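Local coordinates for protein 1-acyl-sn-glycerol-3-phosphate acyltransferase (Thermotoga maritima, PDB 5KYM) that transfers a fatty acyl chain to 1-acyl-sn-glycerol-3-phosphate (lysophosphatidic acid) at the membrane, yielding phosphatidic acid, at residues A[2-5]-A[6-10]; A[88-91]-A[92-96]; A[163-166]-A[167-170]; A[213-217]-A[218-222]. All blocks are in the same frame, centred on the assembly; numbering follows the deposited sequence.

Contact 1 of 4, residues A[2-5]-A[6-10]; sequences RKIR and NLLLT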
loop_
_atom_site.group_PDB
_atom_site.type_symbol
_atom_site.label_atom_id
_atom_site.label_comp_id
_atom_site.label_asym_id
_atom_site.label_seq_id
_atom_site.Cartn_x
_atom_site.Cartn_y
_atom_site.Cartn_z
ATOM N N ARG A 2 14.284 -17.715 20.500
ATOM C CA ARG A 2 13.672 -16.545 19.871
ATOM C C ARG A 2 13.694 -16.803 18.359
ATOM O O ARG A 2 12.724 -16.468 17.708
ATOM C CB ARG A 2 14.375 -15.236 20.229
ATOM C CG ARG A 2 13.611 -14.295 21.199
ATOM C CD ARG A 2 14.484 -13.095 21.657
ATOM N NE ARG A 2 15.168 -12.404 20.528
ATOM C CZ ARG A 2 16.430 -11.943 20.501
ATOM N NH1 ARG A 2 17.231 -12.053 21.557
ATOM N NH2 ARG A 2 16.900 -11.373 19.387
ATOM N N LYS A 3 14.759 -17.421 17.833
ATOM C CA LYS A 3 14.783 -17.893 16.434
ATOM C C LYS A 3 13.657 -18.933 16.090
ATOM O O LYS A 3 13.061 -18.857 14.974
ATOM C CB LYS A 3 16.222 -18.378 15.998
ATOM C CG LYS A 3 17.128 -17.334 15.299
ATOM C CD LYS A 3 16.948 -17.270 13.760
ATOM C CE LYS A 3 15.548 -16.891 13.213
ATOM N NZ LYS A 3 15.098 -15.482 13.438
ATOM N N ILE A 4 13.387 -19.863 17.012
ATOM C CA ILE A 4 12.311 -20.880 16.791
ATOM C C ILE A 4 10.924 -20.237 16.634
ATOM O O ILE A 4 10.145 -20.615 15.752
ATOM C CB ILE A 4 12.315 -21.985 17.883
ATOM C CG1 ILE A 4 13.581 -22.851 17.677
ATOM C CG2 ILE A 4 11.023 -22.830 17.855
ATOM C CD1 ILE A 4 14.066 -23.631 18.882
ATOM N N ARG A 5 10.659 -19.312 17.542
ATOM C CA ARG A 5 9.418 -18.621 17.631
ATOM C C ARG A 5 9.163 -17.875 16.324
ATOM O O ARG A 5 8.119 -18.052 15.673
ATOM C CB ARG A 5 9.464 -17.695 18.837
ATOM C CG ARG A 5 8.139 -17.159 19.250
ATOM C CD ARG A 5 8.334 -16.172 20.395
ATOM N NE ARG A 5 9.006 -14.977 19.880
ATOM C CZ ARG A 5 8.440 -14.025 19.122
ATOM N NH1 ARG A 5 7.162 -14.084 18.740
ATOM N NH2 ARG A 5 9.187 -13.005 18.728
ATOM N N ASN A 6 10.132 -17.085 15.905
ATOM C CA ASN A 6 10.014 -16.292 14.675
ATOM C C ASN A 6 9.818 -17.151 13.459
ATOM O O ASN A 6 9.054 -16.792 12.573
ATOM C CB ASN A 6 11.270 -15.402 14.439
ATOM C CG ASN A 6 11.401 -14.269 15.444
ATOM O OD1 ASN A 6 10.439 -13.877 16.183
ATOM N ND2 ASN A 6 12.610 -13.732 15.478
ATOM N N LEU A 7 10.554 -18.260 13.380
ATOM C CA LEU A 7 10.426 -19.152 12.223
ATOM C C LEU A 7 9.006 -19.798 12.175
ATOM O O LEU A 7 8.298 -19.691 11.167
ATOM C CB LEU A 7 11.535 -20.190 12.256
ATOM C CG LEU A 7 11.352 -21.374 11.284
ATOM C CD1 LEU A 7 11.261 -20.909 9.823
ATOM C CD2 LEU A 7 12.451 -22.415 11.525
ATOM N N LEU A 8 8.581 -20.426 13.263
ATOM C CA LEU A 8 7.202 -20.855 13.399
ATOM C C LEU A 8 6.186 -19.779 13.079
ATOM O O LEU A 8 5.205 -20.032 12.382
ATOM C CB LEU A 8 6.930 -21.360 14.802
ATOM C CG LEU A 8 7.666 -22.666 15.139
ATOM C CD1 LEU A 8 7.215 -23.009 16.566
ATOM C CD2 LEU A 8 7.449 -23.792 14.117
ATOM N N LEU A 9 6.391 -18.569 13.573
ATOM C CA LEU A 9 5.501 -17.479 13.178
ATOM C C LEU A 9 5.528 -17.291 11.666
ATOM O O LEU A 9 4.490 -17.262 11.015
ATOM C CB LEU A 9 5.872 -16.203 13.856
ATOM C CG LEU A 9 5.023 -15.028 13.475
ATOM C CD1 LEU A 9 3.612 -15.202 13.950
ATOM C CD2 LEU A 9 5.596 -13.806 14.143
ATOM N N THR A 10 6.718 -17.251 11.102
ATOM C CA THR A 10 6.840 -17.157 9.683
ATOM C C THR A 10 6.062 -18.241 8.935
ATOM O O THR A 10 5.411 -17.923 7.926
ATOM C CB THR A 10 8.309 -17.171 9.262
ATOM O OG1 THR A 10 9.020 -16.146 9.983
ATOM C CG2 THR A 10 8.422 -16.966 7.714
#

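Contact 2 of 4, residues A[88-91]-A[92-96]; sequences MDIP and LILGF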
loop_
_atom_site.group_PDB
_atom_site.type_symbol
_atom_site.label_atom_id
_atom_site.label_comp_id
_atom_site.label_asym_id
_atom_site.label_seq_id
_atom_site.Cartn_x
_atom_site.Cartn_y
_atom_site.Cartn_z
ATOM N N MET A 88 5.201 -5.684 3.641
ATOM C CA MET A 88 3.964 -5.516 4.321
ATOM C C MET A 88 3.325 -4.126 4.104
ATOM O O MET A 88 2.137 -3.919 4.439
ATOM C CB MET A 88 4.138 -5.793 5.827
ATOM C CG MET A 88 4.475 -7.231 6.189
ATOM S SD MET A 88 3.396 -8.498 5.458
ATOM C CE MET A 88 1.918 -8.141 6.463
ATOM N N ASP A 89 4.065 -3.175 3.535
ATOM C CA ASP A 89 3.473 -1.872 3.276
ATOM C C ASP A 89 2.184 -1.925 2.428
ATOM O O ASP A 89 1.229 -1.251 2.704
ATOM C CB ASP A 89 4.501 -0.925 2.668
ATOM C CG ASP A 89 5.649 -0.631 3.586
ATOM O OD1 ASP A 89 5.522 -0.786 4.828
ATOM O OD2 ASP A 89 6.691 -0.212 3.013
ATOM N N ILE A 90 2.153 -2.777 1.436
ATOM C CA ILE A 90 0.971 -2.943 0.614
ATOM C C ILE A 90 -0.258 -3.443 1.428
ATOM O O ILE A 90 -1.311 -2.786 1.406
ATOM C CB ILE A 90 1.357 -3.704 -0.681
ATOM C CG1 ILE A 90 2.061 -2.677 -1.635
ATOM C CG2 ILE A 90 0.163 -4.292 -1.402
ATOM C CD1 ILE A 90 1.222 -1.454 -2.213
ATOM N N PRO A 91 -0.129 -4.566 2.144
ATOM C CA PRO A 91 -1.297 -4.951 2.954
ATOM C C PRO A 91 -1.694 -3.867 3.969
ATOM O O PRO A 91 -2.898 -3.656 4.218
ATOM C CB PRO A 91 -0.853 -6.258 3.681
ATOM C CG PRO A 91 0.588 -6.459 3.341
ATOM C CD PRO A 91 0.894 -5.635 2.087
ATOM N N LEU A 92 -0.691 -3.204 4.539
ATOM C CA LEU A 92 -0.925 -2.107 5.453
ATOM C C LEU A 92 -1.735 -1.000 4.787
ATOM O O LEU A 92 -2.788 -0.661 5.305
ATOM C CB LEU A 92 0.399 -1.529 5.953
ATOM C CG LEU A 92 0.353 -0.348 6.896
ATOM C CD1 LEU A 92 -0.212 -0.834 8.177
ATOM C CD2 LEU A 92 1.711 0.233 7.119
ATOM N N ILE A 93 -1.280 -0.422 3.662
ATOM C CA ILE A 93 -2.048 0.668 3.011
ATOM C C ILE A 93 -3.482 0.125 2.638
ATOM O O ILE A 93 -4.478 0.846 2.798
ATOM C CB ILE A 93 -1.402 1.236 1.731
ATOM C CG1 ILE A 93 0.074 1.608 1.837
ATOM C CG2 ILE A 93 -2.166 2.429 1.216
ATOM C CD1 ILE A 93 0.396 2.693 2.798
ATOM N N LEU A 94 -3.558 -1.127 2.139
ATOM C CA LEU A 94 -4.831 -1.721 1.674
ATOM C C LEU A 94 -5.844 -1.790 2.813
ATOM O O LEU A 94 -6.993 -1.396 2.660
ATOM C CB LEU A 94 -4.618 -3.112 1.085
ATOM C CG LEU A 94 -4.018 -3.226 -0.332
ATOM C CD1 LEU A 94 -3.734 -4.632 -0.842
ATOM C CD2 LEU A 94 -4.959 -2.550 -1.296
ATOM N N GLY A 95 -5.382 -2.241 3.963
ATOM C CA GLY A 95 -6.249 -2.463 5.099
ATOM C C GLY A 95 -6.594 -1.251 5.926
ATOM O O GLY A 95 -7.574 -1.263 6.654
ATOM N N PHE A 96 -5.816 -0.188 5.808
ATOM C CA PHE A 96 -5.970 0.944 6.704
ATOM C C PHE A 96 -6.016 2.303 6.050
ATOM O O PHE A 96 -6.100 3.299 6.748
ATOM C CB PHE A 96 -4.802 0.925 7.698
ATOM C CG PHE A 96 -4.831 -0.246 8.637
ATOM C CD1 PHE A 96 -5.581 -0.199 9.795
ATOM C CD2 PHE A 96 -4.115 -1.355 8.374
ATOM C CE1 PHE A 96 -5.624 -1.243 10.652
ATOM C CE2 PHE A 96 -4.143 -2.417 9.252
ATOM C CZ PHE A 96 -4.882 -2.347 10.400
#

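Contact 3 of 4, residues A[163-166]-A[167-170]; sequences GKVL and SFKK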
loop_
_atom_site.group_PDB
_atom_site.type_symbol
_atom_site.label_atom_id
_atom_site.label_comp_id
_atom_site.label_asym_id
_atom_site.label_seq_id
_atom_site.Cartn_x
_atom_site.Cartn_y
_atom_site.Cartn_z
ATOM N N GLY A 163 15.406 1.447 7.022
ATOM C CA GLY A 163 14.297 2.246 7.601
ATOM C C GLY A 163 14.288 3.743 7.260
ATOM O O GLY A 163 13.240 4.397 7.318
ATOM N N LYS A 164 15.467 4.254 6.849
ATOM C CA LYS A 164 15.707 5.649 6.563
ATOM C C LYS A 164 15.093 5.940 5.287
ATOM O O LYS A 164 15.176 5.113 4.434
ATOM C CB LYS A 164 17.197 5.971 6.476
ATOM C CG LYS A 164 17.855 6.368 7.798
ATOM C CD LYS A 164 19.367 6.076 7.715
ATOM C CE LYS A 164 20.205 7.045 8.537
ATOM N NZ LYS A 164 19.626 7.014 9.913
ATOM N N VAL A 165 14.509 7.133 5.143
ATOM C CA VAL A 165 13.758 7.452 3.923
ATOM C C VAL A 165 14.730 7.904 2.851
ATOM O O VAL A 165 15.532 8.808 3.053
ATOM C CB VAL A 165 12.699 8.532 4.148
ATOM C CG1 VAL A 165 11.706 8.522 3.006
ATOM C CG2 VAL A 165 11.978 8.294 5.473
ATOM N N LEU A 166 14.648 7.295 1.685
ATOM C CA LEU A 166 15.493 7.661 0.587
ATOM C C LEU A 166 14.904 8.865 -0.122
ATOM O O LEU A 166 13.790 9.298 0.172
ATOM C CB LEU A 166 15.589 6.499 -0.377
ATOM C CG LEU A 166 16.062 5.151 0.225
ATOM C CD1 LEU A 166 15.616 3.995 -0.670
ATOM C CD2 LEU A 166 17.546 5.095 0.549
ATOM N N SER A 167 15.669 9.427 -1.054
ATOM C CA SER A 167 15.195 10.554 -1.874
ATOM C C SER A 167 14.064 10.133 -2.763
ATOM O O SER A 167 14.100 9.030 -3.262
ATOM C CB SER A 167 16.317 11.124 -2.744
ATOM O OG SER A 167 17.140 11.972 -1.985
ATOM N N PHE A 168 13.083 10.987 -2.997
ATOM C CA PHE A 168 12.012 10.646 -3.947
ATOM C C PHE A 168 12.638 10.747 -5.341
ATOM O O PHE A 168 13.200 11.767 -5.672
ATOM C CB PHE A 168 10.783 11.576 -3.758
ATOM C CG PHE A 168 9.910 11.266 -2.526
ATOM C CD1 PHE A 168 10.337 10.469 -1.466
ATOM C CD2 PHE A 168 8.615 11.746 -2.467
ATOM C CE1 PHE A 168 9.511 10.174 -0.390
ATOM C CE2 PHE A 168 7.787 11.464 -1.401
ATOM C CZ PHE A 168 8.265 10.718 -0.341
ATOM N N LYS A 169 12.606 9.677 -6.125
ATOM C CA LYS A 169 13.171 9.682 -7.476
ATOM C C LYS A 169 12.563 10.871 -8.273
ATOM O O LYS A 169 11.417 11.258 -8.077
ATOM C CB LYS A 169 12.961 8.309 -8.202
ATOM C CG LYS A 169 13.688 7.050 -7.658
ATOM C CD LYS A 169 15.187 7.257 -7.234
ATOM C CE LYS A 169 15.722 6.217 -6.209
ATOM N NZ LYS A 169 15.350 6.336 -4.712
ATOM N N LYS A 170 13.365 11.483 -9.139
ATOM C CA LYS A 170 12.926 12.589 -10.011
ATOM C C LYS A 170 11.795 12.094 -10.912
ATOM O O LYS A 170 11.783 10.968 -11.355
ATOM C CB LYS A 170 14.141 13.147 -10.819
ATOM C CG LYS A 170 13.896 14.244 -11.875
ATOM C CD LYS A 170 14.619 13.905 -13.198
ATOM C CE LYS A 170 14.944 15.110 -14.079
ATOM N NZ LYS A 170 13.726 15.929 -14.323
#

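Contact 4 of 4, residues A[213-217]-A[218-222]; sequences EPVDP and KGFSS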
loop_
_atom_site.group_PDB
_atom_site.type_symbol
_atom_site.label_atom_id
_atom_site.label_comp_id
_atom_site.label_asym_id
_atom_site.label_seq_id
_atom_site.Cartn_x
_atom_site.Cartn_y
_atom_site.Cartn_z
ATOM N N GLU A 213 -2.812 15.505 5.529
ATOM C CA GLU A 213 -3.809 16.278 4.745
ATOM C C GLU A 213 -3.541 16.202 3.244
ATOM O O GLU A 213 -2.401 16.504 2.794
ATOM C CB GLU A 213 -3.834 17.756 5.130
ATOM C CG GLU A 213 -4.487 18.091 6.443
ATOM C CD GLU A 213 -3.903 19.388 6.907
ATOM O OE1 GLU A 213 -4.017 20.466 6.230
ATOM O OE2 GLU A 213 -3.222 19.271 7.925
ATOM N N PRO A 214 -4.602 15.890 2.462
ATOM C CA PRO A 214 -4.447 15.790 1.020
ATOM C C PRO A 214 -3.838 17.048 0.372
ATOM O O PRO A 214 -4.145 18.154 0.766
ATOM C CB PRO A 214 -5.879 15.538 0.536
ATOM C CG PRO A 214 -6.790 15.746 1.682
ATOM C CD PRO A 214 -5.954 15.498 2.871
ATOM N N VAL A 215 -3.001 16.833 -0.616
ATOM C CA VAL A 215 -2.296 17.918 -1.334
ATOM C C VAL A 215 -2.860 18.039 -2.758
ATOM O O VAL A 215 -3.126 17.036 -3.379
ATOM C CB VAL A 215 -0.764 17.647 -1.321
ATOM C CG1 VAL A 215 -0.007 18.514 -2.259
ATOM C CG2 VAL A 215 -0.263 17.915 0.050
ATOM N N ASP A 216 -3.056 19.270 -3.218
ATOM C CA ASP A 216 -3.586 19.535 -4.527
ATOM C C ASP A 216 -2.428 19.908 -5.431
ATOM O O ASP A 216 -1.783 20.918 -5.189
ATOM C CB ASP A 216 -4.563 20.702 -4.474
ATOM C CG ASP A 216 -5.358 20.883 -5.783
ATOM O OD1 ASP A 216 -4.928 20.408 -6.856
ATOM O OD2 ASP A 216 -6.436 21.499 -5.680
ATOM N N PRO A 217 -2.175 19.137 -6.473
ATOM C CA PRO A 217 -1.103 19.461 -7.367
ATOM C C PRO A 217 -1.243 20.862 -8.071
ATOM O O PRO A 217 -0.217 21.540 -8.395
ATOM C CB PRO A 217 -1.165 18.336 -8.419
ATOM C CG PRO A 217 -2.083 17.315 -7.918
ATOM C CD PRO A 217 -2.922 17.957 -6.899
ATOM N N LYS A 218 -2.513 21.246 -8.305
ATOM C CA LYS A 218 -2.911 22.544 -8.812
ATOM C C LYS A 218 -2.110 23.719 -8.172
ATOM O O LYS A 218 -1.751 24.644 -8.871
ATOM C CB LYS A 218 -4.408 22.707 -8.546
ATOM C CG LYS A 218 -5.127 23.881 -9.182
ATOM C CD LYS A 218 -6.568 23.531 -9.603
ATOM C CE LYS A 218 -6.590 22.649 -10.866
ATOM N NZ LYS A 218 -7.968 22.485 -11.410
ATOM N N GLY A 219 -1.799 23.666 -6.865
ATOM C CA GLY A 219 -1.034 24.699 -6.196
ATOM C C GLY A 219 0.488 24.614 -6.275
ATOM O O GLY A 219 1.171 24.887 -5.250
ATOM N N PHE A 220 1.042 24.219 -7.433
ATOM C CA PHE A 220 2.486 23.952 -7.530
ATOM C C PHE A 220 3.015 24.252 -8.899
ATOM O O PHE A 220 2.644 23.566 -9.873
ATOM C CB PHE A 220 2.847 22.451 -7.200
ATOM C CG PHE A 220 2.645 22.071 -5.753
ATOM C CD1 PHE A 220 3.492 22.554 -4.751
ATOM C CD2 PHE A 220 1.543 21.330 -5.380
ATOM C CE1 PHE A 220 3.233 22.283 -3.437
ATOM C CE2 PHE A 220 1.304 21.050 -4.056
ATOM C CZ PHE A 220 2.147 21.517 -3.091
ATOM N N SER A 221 3.954 25.184 -9.002
ATOM C CA SER A 221 4.542 25.477 -10.316
ATOM C C SER A 221 5.143 24.336 -11.079
ATOM O O SER A 221 5.221 24.472 -12.259
ATOM C CB SER A 221 5.582 26.539 -10.234
ATOM O OG SER A 221 5.837 26.922 -8.902
ATOM N N SER A 222 5.502 23.211 -10.448
ATOM C CA SER A 222 6.027 22.012 -11.153
ATOM C C SER A 222 5.930 20.738 -10.388
ATOM O O SER A 222 5.703 20.737 -9.217
ATOM C CB SER A 222 7.504 22.184 -11.449
ATOM O OG SER A 222 8.260 22.279 -10.247
#

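Contact 1 of 4, residues A[2-5]-A[6-10]
Asn6 sets its amide against Arg5. OD1 lies over one face of the guanidinium, 3.0 Å from Arg5 NH2, and the two planes stand 80° apart; with the N-H directed poorly, this is no hydrogen bond. Arg5 has CG anti to its own nitrogen (chi1 -166°) and a bend at chi3, bringing the guanidinium, on the exposed side, back beside Asn6. The packed side is that of Asn6, Leu9 and Thr10: Asn6 rests on Thr203, Leu9 touches Phe61 and Pro204, and Thr10 meets Thr201. Asn6 O accepts twice, from Thr10 N at 2.8 Å and from Thr10 OG1 at 2.7 Å, on opposite faces of its carbonyl plane, while OG1 is also hydrogen-bonded to Phe202 N. With an alanine here, the Arg5 guanidinium would probably lose the oxygen over its face and be freer to turn, and Thr203 would lose packing. The other flank is looser and exposed: Ile4 CG2 and Leu8 CD1 lie side by side, 4.0 Å apart. Bonds from i+4 to i, such as Leu9 N to Arg5 O (2.8 Å), mark a regular alpha helix, the start of helix 2-34, which probably belongs to the two-helix membrane motif of this acyltransferase.

Contact 2 of 4, residues A[88-91]-A[92-96]
Met88 O receives the amide of Leu92 at 2.9 Å (Leu92 N to Met88 O), a bond that joins the entry of the short helix 89-96 to its next turn. The Met88 side chain packs on Ala56 and Phe57 of helix 38-59. Asp89 O takes Ile93 N at 2.8 Å with an N-H...O angle of 174°, and Ile93 CG1, anti to its own carbonyl carbon (chi1 -49°), folds back over the same oxygen. The Asp89 side chain leaves its CA away from 92-96, and others hold its carboxylate: OD2 is hydrogen-bonded to His84 ND1 and to Gln85 N, OD1 to Thr191 OG1. The spacing of His84 and Asp89 is that of the HX4D signature, so this turn carries the aspartate of what is, as in relatives, probably the catalytic His-Asp pair. Next, Ile90 O accepts Leu94 N at 2.9 Å, and the Ile90 side chain packs on the same residue, Ile90 CG2 meeting Leu94 CD1 at 4.0 Å with the two chains inclined to each other. Leu94 also touches Ile49, and its side chain lies about 4 Å at nearest from a bound nonane. Pro91 lacks an N-H, which costs little this close to the helix start; its carbonyl accepts Gly95 N at 2.9 Å, the donor tilted 25° from the carbonyl plane, and Gly95 O in turn accepts from Lys54 NZ.

Contact 3 of 4, residues A[163-166]-A[167-170]
Val165 and Phe168 make the apolar part of this contact: CG1 of Val165 reaches CE1 of Phe168 at 4.4 Å, arriving at the ring edge near its plane. Leu166 O approaches the same edge, 4.0 Å from Phe168 CD1. On the polar side Lys169 doubles back. A bend at chi2 (-43°) and another at its last torsion return the amine toward the preceding residues, where Lys169 NZ gives Ser167 O a weak hydrogen bond of 3.3 Å and passes Leu166 CB at 4.3 Å. The stronger partner of that amine is the carbonyl oxygen of Glu156.

No hydrogen bond joins 163-166 to 167-170. The backbone from Lys164 to Lys170 stays extended, with psi between 123° and 171°, so residues three apart are not brought together as they would be in a helix, and the shape is probably set largely by outside partners. Glu156 does much of this, since its OE2 also accepts from Leu166 N, and Lys169 is backbone-bonded to Pro155. At the start of the segment Ser160 OG is hydrogen-bonded to Lys164 O. Beyond this shell, helix 223-243 supports the apolar residues: Val165 rests on Lys235 and Val238, Phe168 on Arg227, while Pro155 touches Phe168 as well.

Glu156 and Ser160 are the ends of an EGTRS sequence, a signature of this acyltransferase family. The extended loop is thus tied to that signature by polar groups of both kinds: the Lys169 amine is held by two backbone carbonyls, Glu156 O and, weakly, Ser167 O, and the Leu166 amide by the Glu156 carboxylate.

Contact 4 of 4, residues A[213-217]-A[218-222]
Phe220 folds back against Pro217 and Val215, and its atoms meet the earlier segment one after another. CG is anti to the carbonyl carbon (chi1 -69°), a setting that sends the ring toward Val215. At the root, Phe220 CB lies 3.4 Å from Pro217 O. Farther out, CD2 comes to 3.4 Å from Asp216 O, which stands oblique to the ring, while the CA of Pro217 sits at the ring edge in its plane. At the far end Phe220 CE2 lies between Asp216 O (3.3 Å) and Val215 CG1 (3.4 Å), and CZ follows at 3.8 Å from that same methyl; the methyl comes in at the edge, and the two side chains cross at about a right angle. Beside the ring edge runs a beta turn spanning Asp216 to Gly219, closed by Gly219 N to Asp216 O at 3.2 Å and close to type III, with Pro217 and Lys218 both near helical backbone angles. An Asx turn overlaps it: Lys218 N donates to Asp216 OD1 at 2.9 Å, from 47° above the carboxylate plane. Replacing the phenylalanine with a serine would probably leave the Val215 methyl without its aromatic partner and open a gap against Leu226, which both side chains touch. Downstream, Ser222 stands at the N-cap of helix 223-243, its OG making a weak hydrogen bond with Glu225 N.

In the fold
Each contact is a local one within a continuous stretch, so none encloses a long loop; they follow in series along the chain, neither nesting nor crossing. Contact 1 winds the start of helix 2-34, at the N-terminal end of the fold, against the loops around Phe61 and Thr203. Contact 2, near the chain centre with its nearest atoms about 10 Å from contact 1, is the helix 89-96 between strands 79-82 and 103-104, packed against helix 38-59 and strand 183-189. Contact 3 follows strand 151-153 and contact 4 strand 207-211; both lean on helix 223-243, with centres 20 Å apart. Contacts 1 and 4, 45 Å between centres, lie on opposite sides of the chain's centre.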